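Local coordinates for Exo-1,5-alpha-L-arabinofuranobiosidase (Gibberella zeae, PDB 2YDT), which probably releases arabinobiose units from the ends of linear alpha-1,5-linked L-arabinan as an exo-acting glycoside hydrolase, at residues N22-Q27 with P53-P58; L106-S111 with L166-S171; T78-G83 with V136-L141; P33-L36 with T40-G43. All coordinates share one frame; numbering follows the deposited sequence.

The fold is a six-bladed beta-propeller, each blade a four-stranded antiparallel sheet. Contact 4 is the hairpin of the first two strands of one blade (28-35 and 41-47). Contact 1 joins the loop before that blade to the run leading into its third strand, so along the chain contact 4 falls between its halves. Contacts 2 and 3 follow, sharing the next blade (87-142) and alternating along the chain, with centres about 12 Å apart. Contact 2 reaches the blade after it; contact 3 ties the connection between blades to an outermost strand. Contacts 3 and 4 lie farthest apart, about 23 Å between centres. Successive blades are thus joined round the ligand pocket, which includes Ser171.

Contact 1 of 4, residues N22-Q27 with P53-P58; sequences NYRDPQ and PNVWFP
Arg24 reaches Val55 because its CG stands beside the backbone N (chi1 -60°) and the chain, straight as far as CD, then bends at chi3 (-69°). This turn swings the guanidinium across the loop to the valine, whose CG1 likewise sits beside its own backbone N. NH2 comes within 3.5 Å of Val55 CG1, the methyl lying at the edge of the guanidinium and in its plane, and the two side chains cross at about a right angle. This is only packing. The polar work of NH2 is a hydrogen bond to Ser49 O, with a long, weak ion pair to Glu51. A long, flexible arginine suits the place, since it can serve a carbonyl with its nitrogen while resting its edge on a branched, apolar residue.

Tyr23 makes the second touch. Its OH approaches Trp56 CZ2 obliquely at 4.3 Å, a loose contact, and the hydroxyl is engaged by Asn47 ND2. Trp56 in turn has a cation-pi partner in Lys74. Within 22-27, Gln27 NE2 donates to Tyr23 O at 3.0 Å (160° at the hydrogen) from well above the carbonyl plane. It flanks a turn at 24-27 that, with a cis peptide before Pro26, fits type VIa; its Gln27 N to Arg24 O bond is weak.

Residues 22-27 belong to the connection from strand 11-17 to strand 28-35 of the propeller, and 53-58 lead into strand 57-62. Tyr48, which lines the arabinofuranose pocket, exchanges backbone hydrogen bonds with Arg24 and Gln27. Val55 also packs on Arg85 of strand 84-85, so the contact lies where two consecutive blades meet.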
loop_
_atom_site.group_PDB
_atom_site.type_symbol
_atom_site.label_atom_id
_atom_site.label_comp_id
_atom_site.label_asym_id
_atom_site.label_seq_id
_atom_site.Cartn_x
_atom_site.Cartn_y
_atom_site.Cartn_z
ATOM N N ASN A 22 2.779 26.089 3.771
ATOM C CA ASN A 22 1.352 26.362 3.615
ATOM C C ASN A 22 0.525 25.173 3.094
ATOM O O ASN A 22 -0.711 25.285 2.924
ATOM C CB ASN A 22 1.166 27.547 2.643
ATOM C CG ASN A 22 1.723 27.263 1.268
ATOM O OD1 ASN A 22 2.913 26.944 1.119
ATOM N ND2 ASN A 22 0.872 27.384 0.219
ATOM N N TYR A 23 1.142 24.021 2.832
ATOM C CA TYR A 23 0.350 22.834 2.496
ATOM C C TYR A 23 -0.575 22.467 3.648
ATOM O O TYR A 23 -0.279 22.744 4.829
ATOM C CB TYR A 23 1.272 21.637 2.137
ATOM C CG TYR A 23 1.648 21.516 0.683
ATOM C CD1 TYR A 23 1.709 22.609 -0.161
ATOM C CD2 TYR A 23 1.984 20.264 0.160
ATOM C CE1 TYR A 23 2.039 22.446 -1.492
ATOM C CE2 TYR A 23 2.331 20.111 -1.168
ATOM C CZ TYR A 23 2.335 21.183 -1.986
ATOM O OH TYR A 23 2.685 21.010 -3.317
ATOM N N ARG A 24 -1.739 21.926 3.320
ATOM C CA ARG A 24 -2.764 21.562 4.302
ATOM C C ARG A 24 -2.408 20.313 5.089
ATOM O O ARG A 24 -2.052 19.325 4.499
ATOM C CB ARG A 24 -4.099 21.367 3.588
ATOM C CG ARG A 24 -4.586 22.610 2.847
ATOM C CD ARG A 24 -5.843 22.354 1.978
ATOM N NE ARG A 24 -5.562 21.505 0.830
ATOM C CZ ARG A 24 -5.822 20.191 0.751
ATOM N NH1 ARG A 24 -6.475 19.542 1.723
ATOM N NH2 ARG A 24 -5.475 19.525 -0.368
ATOM N N ASP A 25 -2.549 20.358 6.408
ATOM C CA ASP A 25 -2.323 19.202 7.317
ATOM C C ASP A 25 -3.049 17.979 6.761
ATOM O O ASP A 25 -4.260 18.064 6.404
ATOM C CB ASP A 25 -2.917 19.589 8.661
ATOM C CG ASP A 25 -2.524 18.691 9.796
ATOM O OD1 ASP A 25 -1.523 17.964 9.755
ATOM O OD2 ASP A 25 -3.241 18.808 10.811
ATOM N N PRO A 26 -2.333 16.834 6.615
ATOM C CA PRO A 26 -0.962 16.492 7.062
ATOM C C PRO A 26 0.165 16.838 6.091
ATOM O O PRO A 26 1.320 16.500 6.365
ATOM C CB PRO A 26 -1.050 14.980 7.242
ATOM C CG PRO A 26 -1.939 14.563 6.118
ATOM C CD PRO A 26 -3.004 15.637 6.060
ATOM N N GLN A 27 -0.166 17.462 4.957
ATOM C CA GLN A 27 0.781 18.017 3.983
ATOM C C GLN A 27 1.252 16.967 2.990
ATOM O O GLN A 27 1.119 17.143 1.785
ATOM C CB GLN A 27 1.931 18.810 4.631
ATOM C CG GLN A 27 1.455 19.910 5.579
ATOM C CD GLN A 27 2.588 20.771 6.068
ATOM O OE1 GLN A 27 3.545 20.248 6.612
ATOM N NE2 GLN A 27 2.507 22.104 5.857
ATOM N N PRO A 53 -4.883 24.647 -8.184
ATOM C CA PRO A 53 -5.370 23.536 -9.021
ATOM C C PRO A 53 -5.731 22.306 -8.170
ATOM O O PRO A 53 -5.242 22.170 -7.024
ATOM C CB PRO A 53 -4.188 23.189 -9.900
ATOM C CG PRO A 53 -3.048 23.981 -9.441
ATOM C CD PRO A 53 -3.469 24.950 -8.415
ATOM N N ASN A 54 -6.595 21.463 -8.709
ATOM C CA ASN A 54 -6.968 20.205 -8.022
ATOM C C ASN A 54 -5.701 19.412 -7.665
ATOM O O ASN A 54 -4.716 19.394 -8.432
ATOM C CB ASN A 54 -7.823 19.337 -8.933
ATOM C CG ASN A 54 -9.133 20.000 -9.340
ATOM O OD1 ASN A 54 -9.685 20.848 -8.614
ATOM N ND2 ASN A 54 -9.673 19.546 -10.477
ATOM N N VAL A 55 -5.723 18.756 -6.494
ATOM C CA VAL A 55 -4.588 17.932 -6.074
ATOM C C VAL A 55 -4.215 16.855 -7.110
ATOM O O VAL A 55 -5.038 16.387 -7.903
ATOM C CB VAL A 55 -4.805 17.280 -4.693
ATOM C CG1 VAL A 55 -4.844 18.375 -3.589
ATOM C CG2 VAL A 55 -6.099 16.424 -4.686
ATOM N N TRP A 56 -2.945 16.489 -7.089
ATOM C CA TRP A 56 -2.364 15.515 -8.022
ATOM C C TRP A 56 -1.421 14.605 -7.240
ATOM O O TRP A 56 -1.028 14.926 -6.110
ATOM C CB TRP A 56 -1.588 16.217 -9.128
ATOM C CG TRP A 56 -0.417 17.000 -8.604
ATOM C CD1 TRP A 56 0.873 16.545 -8.431
ATOM C CD2 TRP A 56 -0.423 18.356 -8.129
ATOM N NE1 TRP A 56 1.644 17.512 -7.847
ATOM C CE2 TRP A 56 0.879 18.634 -7.642
ATOM C CE3 TRP A 56 -1.403 19.338 -8.036
ATOM C CZ2 TRP A 56 1.241 19.893 -7.156
ATOM C CZ3 TRP A 56 -1.059 20.577 -7.501
ATOM C CH2 TRP A 56 0.257 20.842 -7.074
ATOM N N PHE A 57 -1.017 13.507 -7.868
ATOM C CA PHE A 57 0.004 12.640 -7.276
ATOM C C PHE A 57 1.342 13.007 -7.925
ATOM O O PHE A 57 1.548 12.725 -9.130
ATOM C CB PHE A 57 -0.280 11.162 -7.530
ATOM C CG PHE A 57 -1.559 10.656 -6.904
ATOM C CD1 PHE A 57 -1.929 11.005 -5.612
ATOM C CD2 PHE A 57 -2.308 9.708 -7.571
ATOM C CE1 PHE A 57 -3.099 10.478 -5.026
ATOM C CE2 PHE A 57 -3.475 9.142 -6.980
ATOM C CZ PHE A 57 -3.861 9.567 -5.702
ATOM N N PRO A 58 2.302 13.536 -7.134
ATOM C CA PRO A 58 3.647 13.753 -7.712
ATOM C C PRO A 58 4.367 12.427 -8.053
ATOM O O PRO A 58 4.186 11.401 -7.372
ATOM C CB PRO A 58 4.402 14.479 -6.594
ATOM C CG PRO A 58 3.365 14.896 -5.590
ATOM C CD PRO A 58 2.248 13.916 -5.714
#

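Contact 2 of 4, residues L106-S111 with L166-S171; sequences LCSGSS and LILYYS
Leu168 and Ser108 meet where the sheets of two consecutive blades of the beta-propeller pack face to face, strand 105-111 belonging to one and strand 165-172 to the next. The two CA atoms are 9.1 Å apart, too far for backbone bonding, so side chains make the contact. Leu168 CB sets out toward the other strand but is still 6.1 Å from Ser108 OG. With CG anti to the backbone N (chi1 -164°), the branch point advances to 4.7 Å from that OG. There the side chain forks: CD1 carries on to touch OG at 3.8 Å, while CD2 stays 5.0 Å from the same oxygen. Nothing polar passes between the pair. The serine hydroxyl is hydrogen-bonded to Glu122 O on strand 119-126 of its own sheet, so a buried oxygen is satisfied and the methyl can rest against it. A small serine fits opposite a leucine that also packs on Pro157 and Leu159 of its own blade and is touched by Val139.

Two residues back along each strand, Leu106 and Leu166 point into the same interface. All four touching residues are buried, and the contact joins the second strands of the two blades. The end of strand 165-172 runs on to the active-site side, where Ser171 touches the bound iminosugar and hydrogen-bonds Glu156. At the other end of the contact the CA atoms of Leu106 and Leu166 stand 11.4 Å apart, and here two leucines close the gap tip to tip, CD1 of Leu106 lying 3.8 Å from CD2 of Leu166.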
loop_
_atom_site.group_PDB
_atom_site.type_symbol
_atom_site.label_atom_id
_atom_site.label_comp_id
_atom_site.label_asym_id
_atom_site.label_seq_id
_atom_site.Cartn_x
_atom_site.Cartn_y
_atom_site.Cartn_z
ATOM N N LEU A 106 1.413 1.550 -13.942
ATOM C CA LEU A 106 0.120 1.959 -13.490
ATOM C C LEU A 106 0.258 2.790 -12.194
ATOM O O LEU A 106 1.112 2.552 -11.344
ATOM C CB LEU A 106 -0.774 0.764 -13.207
ATOM C CG LEU A 106 -1.041 -0.210 -14.346
ATOM C CD1 LEU A 106 -2.101 -1.267 -13.933
ATOM C CD2 LEU A 106 -1.443 0.525 -15.616
ATOM N N CYS A 107 -0.612 3.779 -12.091
ATOM C CA CYS A 107 -0.844 4.511 -10.832
ATOM C C CYS A 107 -2.327 4.424 -10.565
ATOM O O CYS A 107 -3.139 4.964 -11.339
ATOM C CB CYS A 107 -0.404 5.968 -10.954
ATOM S SG CYS A 107 -0.514 6.831 -9.307
ATOM N N SER A 108 -2.721 3.711 -9.507
ATOM C CA SER A 108 -4.078 3.728 -9.054
ATOM C C SER A 108 -4.177 4.625 -7.835
ATOM O O SER A 108 -3.197 4.903 -7.203
ATOM C CB SER A 108 -4.541 2.289 -8.743
ATOM O OG SER A 108 -5.912 2.248 -8.412
ATOM N N GLY A 109 -5.363 5.117 -7.544
ATOM C CA GLY A 109 -5.600 5.998 -6.416
ATOM C C GLY A 109 -7.030 6.472 -6.443
ATOM O O GLY A 109 -7.796 6.096 -7.349
ATOM N N SER A 110 -7.396 7.290 -5.460
ATOM C CA SER A 110 -8.763 7.713 -5.301
ATOM C C SER A 110 -8.940 9.191 -5.663
ATOM O O SER A 110 -8.290 10.066 -5.081
ATOM C CB SER A 110 -9.217 7.433 -3.885
ATOM O OG SER A 110 -10.606 7.700 -3.784
ATOM N N SER A 111 -9.820 9.420 -6.644
ATOM C CA SER A 111 -10.246 10.758 -7.030
ATOM C C SER A 111 -11.417 11.163 -6.139
ATOM O O SER A 111 -12.365 10.392 -5.977
ATOM C CB SER A 111 -10.630 10.740 -8.530
ATOM O OG SER A 111 -11.031 12.059 -8.939
ATOM N N LEU A 166 -5.384 -9.261 -13.851
ATOM C CA LEU A 166 -4.856 -8.235 -12.924
ATOM C C LEU A 166 -5.919 -8.049 -11.824
ATOM O O LEU A 166 -7.099 -7.842 -12.102
ATOM C CB LEU A 166 -4.578 -6.925 -13.648
ATOM C CG LEU A 166 -4.129 -5.722 -12.806
ATOM C CD1 LEU A 166 -2.729 -5.959 -12.234
ATOM C CD2 LEU A 166 -4.204 -4.409 -13.624
ATOM N N ILE A 167 -5.491 -8.158 -10.570
ATOM C CA ILE A 167 -6.387 -8.017 -9.418
ATOM C C ILE A 167 -6.140 -6.677 -8.732
ATOM O O ILE A 167 -4.994 -6.299 -8.501
ATOM C CB ILE A 167 -6.181 -9.152 -8.373
ATOM C CG1 ILE A 167 -6.183 -10.526 -9.060
ATOM C CG2 ILE A 167 -7.244 -9.079 -7.268
ATOM C CD1 ILE A 167 -5.843 -11.651 -8.162
ATOM N N LEU A 168 -7.221 -5.978 -8.415
ATOM C CA LEU A 168 -7.177 -4.736 -7.656
ATOM C C LEU A 168 -7.958 -4.967 -6.391
ATOM O O LEU A 168 -9.174 -5.136 -6.407
ATOM C CB LEU A 168 -7.711 -3.556 -8.471
ATOM C CG LEU A 168 -7.375 -2.170 -7.937
ATOM C CD1 LEU A 168 -7.478 -1.103 -9.037
ATOM C CD2 LEU A 168 -8.290 -1.815 -6.760
ATOM N N TYR A 169 -7.213 -4.988 -5.278
ATOM C CA TYR A 169 -7.730 -5.175 -3.924
ATOM C C TYR A 169 -7.964 -3.831 -3.291
ATOM O O TYR A 169 -7.172 -2.906 -3.471
ATOM C CB TYR A 169 -6.690 -5.895 -3.070
ATOM C CG TYR A 169 -6.292 -7.276 -3.528
ATOM C CD1 TYR A 169 -6.962 -8.412 -3.063
ATOM C CD2 TYR A 169 -5.203 -7.465 -4.338
ATOM C CE1 TYR A 169 -6.586 -9.691 -3.466
ATOM C CE2 TYR A 169 -4.838 -8.738 -4.756
ATOM C CZ TYR A 169 -5.517 -9.828 -4.299
ATOM O OH TYR A 169 -5.104 -11.090 -4.708
ATOM N N TYR A 170 -9.072 -3.683 -2.552
ATOM C CA TYR A 170 -9.323 -2.449 -1.858
ATOM C C TYR A 170 -10.237 -2.613 -0.635
ATOM O O TYR A 170 -10.649 -3.746 -0.314
ATOM C CB TYR A 170 -9.867 -1.410 -2.852
ATOM C CG TYR A 170 -11.161 -1.764 -3.579
ATOM C CD1 TYR A 170 -12.387 -1.249 -3.159
ATOM C CD2 TYR A 170 -11.147 -2.551 -4.731
ATOM C CE1 TYR A 170 -13.548 -1.474 -3.858
ATOM C CE2 TYR A 170 -12.333 -2.811 -5.432
ATOM C CZ TYR A 170 -13.528 -2.271 -4.979
ATOM O OH TYR A 170 -14.724 -2.500 -5.673
ATOM N N SER A 171 -10.476 -1.504 0.059
ATOM C CA SER A 171 -11.336 -1.381 1.240
ATOM C C SER A 171 -12.685 -0.813 0.830
ATOM O O SER A 171 -12.743 0.146 0.059
ATOM C CB SER A 171 -10.688 -0.454 2.279
ATOM O OG SER A 171 -9.346 -0.844 2.576
#

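Contact 3 of 4, residues T78-G83 with V136-L141; sequences TQNNWG and VSHVAL
Asn80 and His138 run alongside each other in opposite senses, the amide and imidazole planes turned only 27° apart. Asn80 OD1 lies 3.7 Å from His138 CE1, and Gln79 CB approaches the same carbon at 4.1 Å. Both come at the ring obliquely, and no hydrogen bond joins the segments directly. Glu122 couples them instead: its OE1 is bonded to His138 ND1 and its OE2 to Asn80 ND2, which also meets Ser111 OG. The histidine and the asparagine are thus braced on one carboxylate, which suits two residues that can each offer an N-H.

His138 lies on strand 134-142, the outermost strand of its propeller blade, between two classic beta bulges: Val136 and Ser137 face Val123, while Val139 and Ala140 face Ile121. Its partner is the loop connecting strand 70-75 of the preceding blade to strand 84-85.

Gln79 bends at chi2 (-58°), which folds its amide back so that NE2 donates to Thr78 OG1 at 2.9 Å, nearly straight. Asn80 CB in turn sits 3.6 Å above one face of the Trp82 indole, offset toward the rim.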
loop_
_atom_site.group_PDB
_atom_site.type_symbol
_atom_site.label_atom_id
_atom_site.label_comp_id
_atom_site.label_asym_id
_atom_site.label_seq_id
_atom_site.Cartn_x
_atom_site.Cartn_y
_atom_site.Cartn_z
ATOM N N THR A 78 -7.956 13.949 -14.959
ATOM C CA THR A 78 -8.393 14.544 -16.240
ATOM C C THR A 78 -9.864 14.288 -16.493
ATOM O O THR A 78 -10.422 14.792 -17.478
ATOM C CB THR A 78 -7.600 13.986 -17.388
ATOM O OG1 THR A 78 -7.877 12.601 -17.546
ATOM C CG2 THR A 78 -6.069 14.200 -17.197
ATOM N N GLN A 79 -10.542 13.552 -15.607
ATOM C CA GLN A 79 -11.898 13.111 -15.842
ATOM C C GLN A 79 -12.975 13.828 -15.049
ATOM O O GLN A 79 -14.066 14.075 -15.578
ATOM C CB GLN A 79 -11.974 11.606 -15.546
ATOM C CG GLN A 79 -11.064 10.762 -16.430
ATOM C CD GLN A 79 -11.372 10.959 -17.900
ATOM O OE1 GLN A 79 -12.477 10.653 -18.374
ATOM N NE2 GLN A 79 -10.428 11.570 -18.601
ATOM N N ASN A 80 -12.723 14.101 -13.770
ATOM C CA ASN A 80 -13.792 14.468 -12.833
ATOM C C ASN A 80 -13.792 15.902 -12.343
ATOM O O ASN A 80 -14.733 16.324 -11.693
ATOM C CB ASN A 80 -13.757 13.529 -11.576
ATOM C CG ASN A 80 -13.601 12.070 -11.936
ATOM O OD1 ASN A 80 -14.363 11.537 -12.767
ATOM N ND2 ASN A 80 -12.651 11.373 -11.280
ATOM N N ASN A 81 -12.751 16.657 -12.679
ATOM C CA ASN A 81 -12.501 17.971 -12.119
ATOM C C ASN A 81 -12.553 17.957 -10.583
ATOM O O ASN A 81 -13.084 18.865 -9.943
ATOM C CB ASN A 81 -13.459 19.041 -12.695
ATOM C CG ASN A 81 -12.893 20.451 -12.578
ATOM O OD1 ASN A 81 -11.714 20.682 -12.284
ATOM N ND2 ASN A 81 -13.751 21.426 -12.848
ATOM N N TRP A 82 -11.989 16.906 -10.003
ATOM C CA TRP A 82 -11.945 16.745 -8.564
ATOM C C TRP A 82 -10.507 16.794 -8.010
ATOM O O TRP A 82 -10.259 17.411 -6.967
ATOM C CB TRP A 82 -12.548 15.365 -8.176
ATOM C CG TRP A 82 -14.030 15.228 -8.263
ATOM C CD1 TRP A 82 -14.954 16.219 -8.422
ATOM C CD2 TRP A 82 -14.750 14.029 -8.068
ATOM N NE1 TRP A 82 -16.228 15.692 -8.385
ATOM C CE2 TRP A 82 -16.138 14.341 -8.167
ATOM C CE3 TRP A 82 -14.377 12.697 -7.852
ATOM C CZ2 TRP A 82 -17.122 13.362 -8.032
ATOM C CZ3 TRP A 82 -15.360 11.746 -7.706
ATOM C CH2 TRP A 82 -16.712 12.073 -7.795
ATOM N N GLY A 83 -9.605 16.063 -8.645
ATOM C CA GLY A 83 -8.248 15.830 -8.109
ATOM C C GLY A 83 -7.999 14.351 -7.832
ATOM O O GLY A 83 -8.921 13.561 -7.718
ATOM N N VAL A 136 -7.027 5.435 -17.714
ATOM C CA VAL A 136 -7.345 4.136 -18.288
ATOM C C VAL A 136 -8.800 3.787 -18.040
ATOM O O VAL A 136 -9.576 3.605 -19.002
ATOM C CB VAL A 136 -6.412 3.019 -17.769
ATOM C CG1 VAL A 136 -6.820 1.657 -18.393
ATOM C CG2 VAL A 136 -4.938 3.384 -18.094
ATOM N N SER A 137 -9.188 3.707 -16.769
ATOM C CA SER A 137 -10.542 3.354 -16.402
ATOM C C SER A 137 -10.923 3.738 -14.984
ATOM O O SER A 137 -10.052 3.871 -14.116
ATOM C CB SER A 137 -10.791 1.840 -16.604
ATOM O OG SER A 137 -9.935 1.047 -15.780
ATOM N N HIS A 138 -12.237 3.897 -14.778
ATOM C CA HIS A 138 -12.848 3.935 -13.456
ATOM C C HIS A 138 -13.048 2.518 -12.926
ATOM O O HIS A 138 -13.496 1.613 -13.657
ATOM C CB HIS A 138 -14.217 4.608 -13.550
ATOM C CG HIS A 138 -14.171 6.006 -14.065
ATOM N ND1 HIS A 138 -13.423 6.999 -13.465
ATOM C CD2 HIS A 138 -14.832 6.600 -15.097
ATOM C CE1 HIS A 138 -13.638 8.147 -14.091
ATOM N NE2 HIS A 138 -14.481 7.933 -15.091
ATOM N N VAL A 139 -12.650 2.288 -11.683
ATOM C CA VAL A 139 -12.790 0.979 -11.058
ATOM C C VAL A 139 -13.970 0.887 -10.113
ATOM O O VAL A 139 -14.843 0.020 -10.260
ATOM C CB VAL A 139 -11.517 0.581 -10.320
ATOM C CG1 VAL A 139 -11.629 -0.921 -9.787
ATOM C CG2 VAL A 139 -10.257 0.768 -11.249
ATOM N N ALA A 140 -14.005 1.747 -9.113
ATOM C CA ALA A 140 -15.001 1.619 -8.044
ATOM C C ALA A 140 -15.398 2.976 -7.520
ATOM O O ALA A 140 -14.552 3.741 -7.107
ATOM C CB ALA A 140 -14.440 0.761 -6.883
ATOM N N LEU A 141 -16.698 3.253 -7.547
ATOM C CA LEU A 141 -17.271 4.475 -6.980
ATOM C C LEU A 141 -17.874 4.198 -5.643
ATOM O O LEU A 141 -18.604 3.188 -5.467
ATOM C CB LEU A 141 -18.398 4.972 -7.886
ATOM C CG LEU A 141 -19.143 6.245 -7.541
ATOM C CD1 LEU A 141 -18.298 7.497 -7.649
ATOM C CD2 LEU A 141 -20.383 6.361 -8.473
#

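Contact 4 of 4, residues P33-L36 with T40-G43; sequences PLEL and TLLG
Leu34 and Leu42 form the hydrogen-bonded pair of an antiparallel beta hairpin, the first two strands of a propeller blade. Their backbones bond twice, Leu34 N to Leu42 O and Leu42 N to Leu34 O, both 2.8 Å, the second lying in the carbonyl plane. A third bond, Leu36 N to Thr40 O at 2.8 Å, runs nearly along the C=O axis and closes the turn, where Asp38 OD1 accepts a hydrogen bond from Thr40 N.

Glu35 with Leu41 lies between these bonds and Pro33 with Gly43 beyond them, both non-hydrogen-bonded pairs supplemented by CA-H...O contacts; the shortest is Leu41 CA to Leu34 O, 3.2 Å. Proline fits because this position asks for no N-H across the strands.

Apolar packing differs on the two faces. Leu36 CD2 and Leu42 CD1 meet at 4.2 Å, and Leu36 CD1 lies alongside Thr40 CG2 at 4.0 Å. Leu34 and Leu42 pack on Leu90 of the next blade, Leu34 and Leu36 on its Val105. On the other face Leu41 CD2 packs 3.7 Å from Glu35 CB, at a slant to it, and both residues touch Phe330 of strand 326-330.

Glu35 has CG opposite its backbone N (chi1 -173°) and runs straight on, its OE1 accepting from Gln331 N. Both faces thus pack on other sheets, and one also holds a carboxylate about 4 Å from a bound manganese ion, beside Gln331, a manganese-binding residue.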
loop_
_atom_site.group_PDB
_atom_site.type_symbol
_atom_site.label_atom_id
_atom_site.label_comp_id
_atom_site.label_asym_id
_atom_site.label_seq_id
_atom_site.Cartn_x
_atom_site.Cartn_y
_atom_site.Cartn_z
ATOM N N PRO A 33 6.656 3.298 -3.250
ATOM C CA PRO A 33 7.771 3.174 -4.200
ATOM C C PRO A 33 7.527 2.114 -5.256
ATOM O O PRO A 33 6.656 1.262 -5.106
ATOM C CB PRO A 33 8.891 2.651 -3.312
ATOM C CG PRO A 33 8.210 1.726 -2.408
ATOM C CD PRO A 33 6.777 2.275 -2.201
ATOM N N LEU A 34 8.299 2.213 -6.318
ATOM C CA LEU A 34 8.256 1.199 -7.402
ATOM C C LEU A 34 9.614 1.042 -8.056
ATOM O O LEU A 34 10.248 2.041 -8.416
ATOM C CB LEU A 34 7.221 1.620 -8.458
ATOM C CG LEU A 34 7.104 0.750 -9.712
ATOM C CD1 LEU A 34 6.534 -0.634 -9.334
ATOM C CD2 LEU A 34 6.266 1.406 -10.853
ATOM N N GLU A 35 10.038 -0.211 -8.258
ATOM C CA GLU A 35 11.249 -0.477 -9.071
ATOM C C GLU A 35 10.841 -0.924 -10.468
ATOM O O GLU A 35 10.122 -1.921 -10.598
ATOM C CB GLU A 35 12.123 -1.559 -8.435
ATOM C CG GLU A 35 13.464 -1.752 -9.148
ATOM C CD GLU A 35 14.333 -2.858 -8.532
ATOM O OE1 GLU A 35 13.798 -3.962 -8.327
ATOM O OE2 GLU A 35 15.528 -2.603 -8.288
ATOM N N LEU A 36 11.310 -0.222 -11.491
ATOM C CA LEU A 36 11.076 -0.621 -12.866
ATOM C C LEU A 36 12.058 -1.690 -13.311
ATOM O O LEU A 36 13.068 -1.926 -12.643
ATOM C CB LEU A 36 11.157 0.580 -13.784
ATOM C CG LEU A 36 10.283 1.790 -13.457
ATOM C CD1 LEU A 36 10.421 2.822 -14.590
ATOM C CD2 LEU A 36 8.825 1.338 -13.226
ATOM N N THR A 40 15.363 1.777 -12.510
ATOM C CA THR A 40 14.835 3.069 -12.094
ATOM C C THR A 40 13.863 2.869 -10.917
ATOM O O THR A 40 13.125 1.865 -10.892
ATOM C CB THR A 40 14.078 3.736 -13.266
ATOM O OG1 THR A 40 15.040 4.177 -14.226
ATOM C CG2 THR A 40 13.253 4.961 -12.794
ATOM N N LEU A 41 13.848 3.817 -9.961
ATOM C CA LEU A 41 12.805 3.838 -8.927
ATOM C C LEU A 41 11.898 5.024 -9.156
ATOM O O LEU A 41 12.360 6.128 -9.543
ATOM C CB LEU A 41 13.387 3.969 -7.529
ATOM C CG LEU A 41 14.397 2.908 -7.087
ATOM C CD1 LEU A 41 14.833 3.190 -5.661
ATOM C CD2 LEU A 41 13.888 1.468 -7.126
ATOM N N LEU A 42 10.599 4.800 -8.958
ATOM C CA LEU A 42 9.619 5.869 -8.919
ATOM C C LEU A 42 8.996 5.893 -7.536
ATOM O O LEU A 42 9.029 4.900 -6.819
ATOM C CB LEU A 42 8.517 5.633 -9.954
ATOM C CG LEU A 42 8.949 5.559 -11.417
ATOM C CD1 LEU A 42 7.711 5.313 -12.330
ATOM C CD2 LEU A 42 9.723 6.860 -11.869
ATOM N N GLY A 43 8.505 7.058 -7.162
ATOM C CA GLY A 43 7.828 7.241 -5.904
ATOM C C GLY A 43 6.699 8.229 -6.025
ATOM O O GLY A 43 6.741 9.117 -6.891
#